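Local coordinates for protein FkbI (Streptomyces hygroscopicus, PDB 1R2J), which probably acts as an FAD-dependent acyl-ACP dehydrogenase that helps make the methoxymalonyl extender unit of the polyketide immunosuppressant FK520, at residues Asp5-Asp10 with Asp36-Ala41; Gly58-His63 with Ser73-Gln78; Ala82-Arg87 with His151-Gly156; Gln320-Ala325 with His331-Ala336. All coordinates share one frame; numbering follows the deposited sequence.

In the fold
From the N terminus the four contacts follow one another in series, none nesting within or crossing another. Contact 1 brings helix 5-12 to the turn after helix 27-35, closing a mostly helical loop of 25 residues. Contact 2 packs successive helices 54-67 and 69-88 against each other. It touches contact 1 directly, Phe60 and His63 lying against Asp5. Helix 69-88 then continues into contact 3, where its later turns meet strand 151-156, joining the N-terminal helical region to the middle beta region. Contact 4 is a helical hairpin with a short connection between helices 297-322 and 332-345 of the C-terminal region, with its centre about 37 Å from that of contact 3.

Contact 1 (Asp5-Asp10 with Asp36-Ala41); sequences DALLTD and DGLLCA
Leu38 overlaps Leu7 and Leu8 of helix 5-12 through its CD1 methyl, which faces one branch of each, and that single methyl carries the contact. Leu7 CD2 lies 4.1 Å from Leu38 CD1, the two side chains running obliquely to each other. Leu8 CD2 comes within 4.2 Å of the same Leu38 CD1, but here the two side chains run alongside each other, pointing opposite ways. The backbones stay well apart, with Leu8 CA and Leu38 CA separated by 9.9 Å, so the space between is bridged by side chains and no hydrogen bond crosses it. Leu7 CG stands anti to the backbone N (chi1 171°), which lets its CD2 branch reach the turn. At Leu38, CG anti to the carbonyl carbon (chi1 -52°) lets CD1 meet both leucines.

Burial is uneven: Leu8 and Leu38 are buried, Leu8 also resting on Leu71 and Leu38 on Leu50, whereas Leu7 remains partly exposed and lies on Arg32, whose NH1 forms a salt bridge with Asp36 OD2. Gly37 sets up the approach: its positive phi of 85° would jam a side chain against the preceding carbonyl oxygen, so glycine suits the position. Here a Schellman motif ends helix 27-35 and delivers the next residue, a leucine, to a neighbouring helix, a small apolar joint within the N-terminal helical domain of the acyl-CoA dehydrogenase fold.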
# COMPACT_ATOMS: atom_id res chain seq x y z
N ASP A 5 11.08 -4.43 -14.01
CA ASP A 5 10.14 -3.37 -14.38
C ASP A 5 9.61 -3.61 -15.78
O ASP A 5 8.43 -3.41 -16.04
CB ASP A 5 10.82 -2.01 -14.30
CG ASP A 5 11.33 -1.68 -12.90
OD1 ASP A 5 11.02 -2.42 -11.94
OD2 ASP A 5 12.05 -0.68 -12.77
N ALA A 6 10.49 -4.05 -16.69
CA ALA A 6 10.08 -4.31 -18.06
C ALA A 6 9.00 -5.38 -18.06
O ALA A 6 8.01 -5.28 -18.79
CB ALA A 6 11.28 -4.78 -18.89
N LEU A 7 9.19 -6.39 -17.22
CA LEU A 7 8.25 -7.49 -17.10
C LEU A 7 6.86 -6.99 -16.70
O LEU A 7 5.86 -7.44 -17.26
CB LEU A 7 8.74 -8.50 -16.05
CG LEU A 7 7.76 -9.60 -15.65
CD1 LEU A 7 7.60 -10.57 -16.81
CD2 LEU A 7 8.27 -10.34 -14.42
N LEU A 8 6.81 -6.06 -15.73
CA LEU A 8 5.56 -5.50 -15.21
C LEU A 8 4.94 -4.56 -16.22
O LEU A 8 3.72 -4.38 -16.27
CB LEU A 8 5.81 -4.70 -13.93
CG LEU A 8 5.50 -5.51 -12.68
CD1 LEU A 8 4.00 -5.85 -12.64
CD2 LEU A 8 6.34 -6.76 -12.69
N THR A 9 5.80 -3.92 -17.02
CA THR A 9 5.26 -3.02 -18.03
C THR A 9 4.52 -3.92 -18.96
O THR A 9 3.50 -3.52 -19.54
CB THR A 9 6.29 -2.37 -18.99
OG1 THR A 9 6.88 -3.37 -19.83
CG2 THR A 9 7.32 -1.60 -18.22
N ASP A 10 5.01 -5.14 -19.22
CA ASP A 10 4.16 -5.82 -20.15
C ASP A 10 3.06 -6.75 -19.68
O ASP A 10 2.15 -7.09 -20.43
CB ASP A 10 4.86 -6.36 -21.44
CG ASP A 10 6.16 -5.67 -21.85
OD1 ASP A 10 7.23 -6.30 -21.87
OD2 ASP A 10 6.06 -4.48 -22.20
N ASP A 36 6.71 -15.29 -7.88
CA ASP A 36 7.99 -14.81 -8.37
C ASP A 36 8.72 -14.02 -7.29
O ASP A 36 9.85 -13.58 -7.50
CB ASP A 36 7.83 -13.89 -9.59
CG ASP A 36 7.37 -14.64 -10.84
OD1 ASP A 36 7.71 -15.83 -10.99
OD2 ASP A 36 6.69 -14.01 -11.68
N GLY A 37 8.08 -13.83 -6.14
CA GLY A 37 8.70 -13.07 -5.07
C GLY A 37 8.50 -11.56 -5.19
O GLY A 37 8.94 -10.79 -4.34
N LEU A 38 7.85 -11.14 -6.27
CA LEU A 38 7.60 -9.72 -6.47
C LEU A 38 6.43 -9.43 -5.54
O LEU A 38 5.80 -10.36 -5.05
CB LEU A 38 7.23 -9.46 -7.94
CG LEU A 38 8.22 -10.03 -8.96
CD1 LEU A 38 7.60 -9.99 -10.34
CD2 LEU A 38 9.53 -9.23 -8.91
N LEU A 39 6.13 -8.17 -5.27
CA LEU A 39 5.04 -7.86 -4.33
C LEU A 39 5.50 -8.20 -2.92
O LEU A 39 4.86 -7.81 -1.94
CB LEU A 39 3.79 -8.69 -4.65
CG LEU A 39 2.90 -8.29 -5.83
CD1 LEU A 39 3.71 -8.18 -7.11
CD2 LEU A 39 1.81 -9.33 -5.97
N CYS A 40 6.62 -8.90 -2.84
CA CYS A 40 7.24 -9.37 -1.60
C CYS A 40 8.75 -9.24 -1.67
O CYS A 40 9.46 -9.79 -0.83
CB CYS A 40 6.95 -10.86 -1.43
SG CYS A 40 6.01 -11.32 -0.02
N ALA A 41 9.24 -8.52 -2.68
CA ALA A 41 10.66 -8.38 -2.94
C ALA A 41 11.65 -8.28 -1.78
O ALA A 41 12.77 -8.78 -1.89
CB ALA A 41 10.89 -7.22 -3.91

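Contact 2 (Gly58-His63 with Ser73-Gln78); sequences GEFTAH and SVMTSQ
Met75 reaches across from helix 69-88 to Phe60 and Thr61 of helix 54-67, and its chain can be followed atom by atom. CB points at the other helix, from a backbone where Met75 CA and Thr61 CA, 7.6 Å apart, are the nearest pair. CG sits anti to the carbonyl carbon (chi1 -64°), and the next bond is fully extended, carrying the sulfur outward. SD lies 5.1 Å from the centroid of the Phe60 ring in an oblique Met-aromatic contact, 32° off the ring normal. At chi3 the chain bends (56°), and this turn brings the terminal methyl to two partners. Met75 CE is 3.5 Å from Phe60 CE2, again approaching the ring obliquely, and 3.7 Å from Thr61 OG1.

That hydroxyl has its polar partner in its own helix, since Thr61 OG1 is hydrogen-bonded to Asn57 O; toward the methyl it offers packing alone. In the methionine's helix Thr76 OG1 likewise bonds within its own turn, donating to Ser73 O at 2.6 Å, on the same face of that carbonyl as Ser77 N.

Around these three buried side chains, Phe60 also leans on Leu8 of helix 5-12 and Met75 on Leu39, while Thr61 and Thr76 both touch Ser228 of helix 219-248. Further along helix 69-88, Gln78 OE1 takes a hydrogen bond from Ala107 N at the start of strand 107-110.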
# COMPACT_ATOMS: atom_id res chain seq x y z
N GLY A 58 11.84 -0.32 -3.66
CA GLY A 58 11.14 0.95 -3.72
C GLY A 58 10.93 1.46 -5.13
O GLY A 58 9.82 1.79 -5.53
N GLU A 59 12.02 1.53 -5.90
CA GLU A 59 11.92 1.99 -7.27
C GLU A 59 11.06 1.02 -8.07
O GLU A 59 10.36 1.42 -9.00
CB GLU A 59 13.32 2.11 -7.89
CG GLU A 59 14.22 3.04 -7.07
CD GLU A 59 15.52 3.40 -7.75
OE1 GLU A 59 16.17 2.49 -8.31
OE2 GLU A 59 15.89 4.59 -7.72
N PHE A 60 11.08 -0.26 -7.69
CA PHE A 60 10.27 -1.25 -8.38
C PHE A 60 8.80 -0.97 -8.08
O PHE A 60 7.94 -1.06 -8.96
CB PHE A 60 10.64 -2.67 -7.92
CG PHE A 60 9.68 -3.73 -8.41
CD1 PHE A 60 9.34 -3.81 -9.76
CD2 PHE A 60 9.12 -4.65 -7.53
CE1 PHE A 60 8.45 -4.79 -10.22
CE2 PHE A 60 8.23 -5.62 -7.97
CZ PHE A 60 7.89 -5.69 -9.32
N THR A 61 8.52 -0.62 -6.82
CA THR A 61 7.18 -0.30 -6.37
C THR A 61 6.70 0.97 -7.06
O THR A 61 5.54 1.08 -7.45
CB THR A 61 7.15 -0.12 -4.83
OG1 THR A 61 7.51 -1.35 -4.20
CG2 THR A 61 5.76 0.30 -4.34
N ALA A 62 7.61 1.93 -7.21
CA ALA A 62 7.30 3.19 -7.88
C ALA A 62 6.91 2.90 -9.32
O ALA A 62 5.93 3.44 -9.82
CB ALA A 62 8.53 4.12 -7.84
N HIS A 63 7.67 2.04 -9.99
CA HIS A 63 7.38 1.71 -11.38
C HIS A 63 6.01 1.04 -11.53
O HIS A 63 5.26 1.35 -12.45
CB HIS A 63 8.47 0.82 -11.97
CG HIS A 63 8.28 0.51 -13.42
ND1 HIS A 63 7.75 -0.68 -13.86
CD2 HIS A 63 8.51 1.26 -14.52
CE1 HIS A 63 7.66 -0.65 -15.18
NE2 HIS A 63 8.11 0.51 -15.60
N SER A 73 -1.12 -1.41 -4.81
CA SER A 73 -1.70 -1.56 -3.48
C SER A 73 -1.61 -3.00 -2.98
O SER A 73 -1.47 -3.24 -1.78
CB SER A 73 -3.16 -1.08 -3.48
OG SER A 73 -3.22 0.33 -3.63
N VAL A 74 -1.69 -3.95 -3.90
CA VAL A 74 -1.59 -5.36 -3.55
C VAL A 74 -0.18 -5.66 -3.08
O VAL A 74 0.02 -6.42 -2.13
CB VAL A 74 -1.94 -6.27 -4.76
CG1 VAL A 74 -1.77 -7.74 -4.38
CG2 VAL A 74 -3.36 -6.02 -5.20
N MET A 75 0.80 -5.04 -3.74
CA MET A 75 2.21 -5.20 -3.37
C MET A 75 2.43 -4.64 -1.98
O MET A 75 3.20 -5.21 -1.19
CB MET A 75 3.12 -4.44 -4.34
CG MET A 75 3.09 -4.91 -5.77
SD MET A 75 4.19 -3.92 -6.82
CE MET A 75 5.77 -4.12 -5.95
N THR A 76 1.79 -3.52 -1.68
CA THR A 76 1.95 -2.91 -0.36
C THR A 76 1.34 -3.81 0.72
O THR A 76 1.94 -3.99 1.78
CB THR A 76 1.33 -1.47 -0.29
OG1 THR A 76 -0.10 -1.54 -0.29
CG2 THR A 76 1.75 -0.65 -1.50
N SER A 77 0.17 -4.38 0.45
CA SER A 77 -0.48 -5.27 1.41
C SER A 77 0.36 -6.53 1.61
O SER A 77 0.59 -6.97 2.73
CB SER A 77 -1.88 -5.64 0.92
OG SER A 77 -2.72 -4.50 0.86
N GLN A 78 0.81 -7.10 0.49
CA GLN A 78 1.65 -8.29 0.52
C GLN A 78 2.90 -8.00 1.34
O GLN A 78 3.22 -8.73 2.28
CB GLN A 78 2.09 -8.67 -0.89
CG GLN A 78 1.24 -9.72 -1.59
CD GLN A 78 1.22 -11.04 -0.84
OE1 GLN A 78 0.44 -11.22 0.09
NE2 GLN A 78 2.08 -11.98 -1.24

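Contact 3 (Ala82-Arg87 with His151-Gly156); sequences AWTVQR and HLVVFG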
# COMPACT_ATOMS: atom_id res chain seq x y z
N ALA A 82 4.10 -9.52 5.03
CA ALA A 82 5.36 -10.24 5.14
C ALA A 82 6.25 -9.61 6.20
O ALA A 82 6.84 -10.31 7.02
CB ALA A 82 6.08 -10.23 3.78
N TRP A 83 6.34 -8.28 6.17
CA TRP A 83 7.14 -7.53 7.12
C TRP A 83 6.61 -7.73 8.54
O TRP A 83 7.38 -7.96 9.47
CB TRP A 83 7.10 -6.04 6.77
CG TRP A 83 7.68 -5.16 7.83
CD1 TRP A 83 7.00 -4.29 8.64
CD2 TRP A 83 9.05 -5.07 8.22
NE1 TRP A 83 7.87 -3.67 9.50
CE2 TRP A 83 9.14 -4.13 9.27
CE3 TRP A 83 10.22 -5.71 7.79
CZ2 TRP A 83 10.35 -3.80 9.89
CZ3 TRP A 83 11.43 -5.39 8.40
CH2 TRP A 83 11.48 -4.44 9.44
N THR A 84 5.30 -7.64 8.70
CA THR A 84 4.67 -7.82 10.00
C THR A 84 5.02 -9.19 10.61
O THR A 84 5.31 -9.30 11.80
CB THR A 84 3.14 -7.69 9.89
OG1 THR A 84 2.81 -6.39 9.38
CG2 THR A 84 2.48 -7.88 11.25
N VAL A 85 5.00 -10.23 9.78
CA VAL A 85 5.30 -11.57 10.27
C VAL A 85 6.77 -11.77 10.58
O VAL A 85 7.13 -12.45 11.53
CB VAL A 85 4.85 -12.65 9.25
CG1 VAL A 85 5.18 -14.03 9.78
CG2 VAL A 85 3.34 -12.54 9.00
N GLN A 86 7.64 -11.16 9.78
CA GLN A 86 9.06 -11.34 10.03
C GLN A 86 9.57 -10.37 11.10
O GLN A 86 10.71 -10.48 11.55
CB GLN A 86 9.82 -11.21 8.71
CG GLN A 86 10.36 -9.84 8.41
CD GLN A 86 11.74 -9.67 8.96
OE1 GLN A 86 12.61 -10.52 8.78
NE2 GLN A 86 11.97 -8.56 9.65
N ARG A 87 8.73 -9.44 11.53
CA ARG A 87 9.11 -8.48 12.56
C ARG A 87 8.56 -8.92 13.92
O ARG A 87 9.14 -8.60 14.97
CB ARG A 87 8.59 -7.08 12.22
CG ARG A 87 9.03 -5.99 13.20
CD ARG A 87 10.55 -5.79 13.16
NE ARG A 87 11.03 -4.91 14.23
CZ ARG A 87 12.32 -4.62 14.43
NH1 ARG A 87 13.25 -5.13 13.65
NH2 ARG A 87 12.67 -3.81 15.43
N HIS A 151 -4.45 -15.46 3.22
CA HIS A 151 -4.17 -15.17 4.62
C HIS A 151 -4.61 -13.77 5.02
O HIS A 151 -4.41 -12.80 4.28
CB HIS A 151 -2.67 -15.29 4.89
CG HIS A 151 -2.11 -16.65 4.63
ND1 HIS A 151 -2.57 -17.78 5.27
CD2 HIS A 151 -1.13 -17.07 3.79
CE1 HIS A 151 -1.90 -18.84 4.84
NE2 HIS A 151 -1.02 -18.43 3.94
N LEU A 152 -5.21 -13.66 6.20
CA LEU A 152 -5.65 -12.37 6.70
C LEU A 152 -4.89 -12.08 7.98
O LEU A 152 -5.05 -12.78 8.98
CB LEU A 152 -7.16 -12.38 6.97
CG LEU A 152 -8.11 -12.33 5.77
CD1 LEU A 152 -7.81 -11.09 4.92
CD2 LEU A 152 -7.97 -13.57 4.93
N VAL A 153 -4.02 -11.08 7.93
CA VAL A 153 -3.23 -10.69 9.08
C VAL A 153 -4.07 -9.70 9.87
O VAL A 153 -4.17 -8.52 9.50
CB VAL A 153 -1.91 -10.05 8.64
CG1 VAL A 153 -1.03 -9.76 9.85
CG2 VAL A 153 -1.19 -10.99 7.69
N VAL A 154 -4.66 -10.18 10.96
CA VAL A 154 -5.55 -9.38 11.78
C VAL A 154 -5.00 -8.88 13.11
O VAL A 154 -4.41 -9.64 13.88
CB VAL A 154 -6.85 -10.18 12.06
CG1 VAL A 154 -7.83 -9.36 12.89
CG2 VAL A 154 -7.49 -10.58 10.75
N PHE A 155 -5.21 -7.59 13.37
CA PHE A 155 -4.78 -6.94 14.60
C PHE A 155 -5.97 -6.91 15.55
O PHE A 155 -7.12 -6.82 15.11
CB PHE A 155 -4.32 -5.50 14.32
CG PHE A 155 -2.89 -5.39 13.87
CD1 PHE A 155 -1.89 -5.09 14.77
CD2 PHE A 155 -2.55 -5.58 12.53
CE1 PHE A 155 -0.57 -4.98 14.36
CE2 PHE A 155 -1.23 -5.46 12.11
CZ PHE A 155 -0.24 -5.16 13.03
N GLY A 156 -5.69 -6.98 16.85
CA GLY A 156 -6.75 -6.96 17.84
C GLY A 156 -6.23 -6.84 19.26
O GLY A 156 -5.02 -6.74 19.48
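Thr84 turns its methyl from helix 69-88 onto strand 151-156, where it meets two apolar side chains at once. Thr84 CG2 is 4.2 Å from Val153 CG1, and the same Thr84 CG2 lies 4.2 Å from Phe155 CZ, approaching that ring obliquely near its far end. With CG2 anti to the backbone N (chi1 -60°, measured to OG1), the methyl faces the strand, while OG1 is engaged with Met80 O and Ser221 OG. The polar end of the threonine is thereby satisfied away from the apolar joint, and no hydrogen bond links helix to strand. Thr84 CA and Val153 CA, 8.5 Å apart, mark the closest backbone approach.

Beyond this compact spot the fit is slacker. Val85 stays farther from the strand and leans instead on Phe97 of helix 91-100. On the solvent side, Trp83 and Arg87 play no part in the contact and pack on each other: Arg87 CB rests over the centre of the indole, 4.2 Å above its plane, and Trp83 NE1 is hydrogen-bonded to Ala220 O.

Val153 and Phe155 both touch Val165 of the adjoining strand. The Phe155 side chain is also about 4 Å, at the nearest atoms, from those of Val109 and Phe111, which bind FAD. The contact thus belongs to the junction of helical and beta domains that is characteristic of acyl-CoA dehydrogenases, close to the flavin site, the Phe155 side chain lying about 7 Å from the bound FAD at the nearest atoms.

Contact 4 (Gln320-Ala325 with His331-Ala336); sequences QVLASA and HVVERA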
# COMPACT_ATOMS: atom_id res chain seq x y z
N GLN A 320 -4.98 18.93 -15.61
CA GLN A 320 -5.18 20.26 -16.20
C GLN A 320 -4.51 20.33 -17.57
O GLN A 320 -5.09 20.81 -18.54
CB GLN A 320 -4.60 21.33 -15.28
CG GLN A 320 -4.85 22.76 -15.75
CD GLN A 320 -6.29 23.17 -15.57
OE1 GLN A 320 -6.76 24.13 -16.18
NE2 GLN A 320 -7.00 22.44 -14.72
N VAL A 321 -3.27 19.85 -17.64
CA VAL A 321 -2.50 19.85 -18.88
C VAL A 321 -3.19 19.04 -19.98
O VAL A 321 -3.39 19.53 -21.09
CB VAL A 321 -1.08 19.27 -18.63
CG1 VAL A 321 -0.31 19.14 -19.95
CG2 VAL A 321 -0.32 20.19 -17.66
N LEU A 322 -3.57 17.81 -19.66
CA LEU A 322 -4.24 16.97 -20.64
C LEU A 322 -5.61 17.49 -21.03
O LEU A 322 -6.09 17.22 -22.12
CB LEU A 322 -4.36 15.53 -20.13
CG LEU A 322 -3.13 14.72 -20.52
CD1 LEU A 322 -1.98 15.05 -19.58
CD2 LEU A 322 -3.47 13.25 -20.47
N ALA A 323 -6.24 18.23 -20.12
CA ALA A 323 -7.56 18.79 -20.37
C ALA A 323 -8.57 17.73 -20.84
O ALA A 323 -8.65 16.65 -20.27
CB ALA A 323 -7.45 19.93 -21.41
N SER A 324 -9.31 18.04 -21.90
CA SER A 324 -10.32 17.12 -22.40
C SER A 324 -9.76 15.76 -22.78
O SER A 324 -10.47 14.76 -22.70
CB SER A 324 -11.07 17.72 -23.59
OG SER A 324 -10.28 17.69 -24.76
N ALA A 325 -8.50 15.72 -23.18
CA ALA A 325 -7.88 14.45 -23.57
C ALA A 325 -7.70 13.49 -22.38
O ALA A 325 -7.69 12.28 -22.55
CB ALA A 325 -6.53 14.71 -24.24
N HIS A 331 -8.00 6.57 -18.36
CA HIS A 331 -6.77 7.35 -18.25
C HIS A 331 -5.85 7.34 -17.03
O HIS A 331 -6.30 7.53 -15.92
CB HIS A 331 -7.08 8.83 -18.55
CG HIS A 331 -6.03 9.51 -19.37
ND1 HIS A 331 -6.11 9.62 -20.74
CD2 HIS A 331 -4.84 10.05 -19.01
CE1 HIS A 331 -5.01 10.19 -21.20
NE2 HIS A 331 -4.22 10.45 -20.17
N VAL A 332 -4.56 7.17 -17.31
CA VAL A 332 -3.52 7.19 -16.29
C VAL A 332 -3.68 8.45 -15.43
O VAL A 332 -3.60 8.39 -14.21
CB VAL A 332 -2.07 7.22 -16.89
CG1 VAL A 332 -1.71 5.87 -17.42
CG2 VAL A 332 -1.98 8.27 -18.00
N VAL A 333 -3.92 9.58 -16.08
CA VAL A 333 -4.09 10.83 -15.34
C VAL A 333 -5.42 10.82 -14.60
O VAL A 333 -5.52 11.31 -13.47
CB VAL A 333 -3.97 12.05 -16.27
CG1 VAL A 333 -4.31 13.32 -15.52
CG2 VAL A 333 -2.54 12.15 -16.79
N GLU A 334 -6.44 10.24 -15.23
CA GLU A 334 -7.77 10.13 -14.63
C GLU A 334 -7.68 9.34 -13.32
O GLU A 334 -8.21 9.77 -12.29
CB GLU A 334 -8.70 9.38 -15.59
CG GLU A 334 -9.78 8.55 -14.88
CD GLU A 334 -10.79 9.44 -14.23
OE1 GLU A 334 -11.48 9.01 -13.28
OE2 GLU A 334 -10.90 10.59 -14.69
N ARG A 335 -7.03 8.19 -13.39
CA ARG A 335 -6.85 7.31 -12.24
C ARG A 335 -5.90 7.90 -11.19
O ARG A 335 -6.12 7.74 -9.99
CB ARG A 335 -6.32 5.95 -12.70
CG ARG A 335 -7.31 5.17 -13.54
CD ARG A 335 -6.79 3.78 -13.90
NE ARG A 335 -5.80 3.79 -14.97
CZ ARG A 335 -4.49 3.72 -14.80
NH1 ARG A 335 -3.97 3.66 -13.59
NH2 ARG A 335 -3.69 3.70 -15.86
N ALA A 336 -4.85 8.57 -11.65
CA ALA A 336 -3.89 9.18 -10.73
C ALA A 336 -4.61 10.19 -9.83
O ALA A 336 -4.36 10.27 -8.63
CB ALA A 336 -2.78 9.89 -11.51
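After Leu322 the chain leaves helical angles at Ala323 (phi 52°) and passes through a 3-10 segment at Ser324 and Ala325. The chain then turns back, and His331 occupies the N-cap position of helix 332-345, its carbonyl oxygen accepting from Arg335 N at 2.7 Å. Across the hairpin, Leu322 CA and Val333 CA approach to 8.1 Å.

Leu322 meets the second segment with both branches. Both of its methyls touch one methyl of the facing valine, the side chains crossing at a slant, with Leu322 CD2 4.0 Å from Val333 CG2 and Leu322 CD1 4.1 Å from the same Val333 CG2. With CG1 anti to the backbone N (chi1 173°), Val333 CG2 is turned toward the leucine. Leu322 CD2 also lies against the His331 ring, though its exact approach is doubtful because the modelled distance to NE2 is too short. From the 3-10 segment, Ala325 O reaches the ring, 3.6 Å from His331 ND1. An alanine in place of His331 is likely to leave Leu322 CD2 without its ring partner and open a gap beside Ala325 O at the partly exposed mouth of the turn.

Deeper in, Val333 rests on Ala318 and Ala319 of helix 297-322 and on Ala243 of helix 219-248. This is an antiparallel helical hairpin within the C-terminal helical domain of the acyl-CoA dehydrogenase fold.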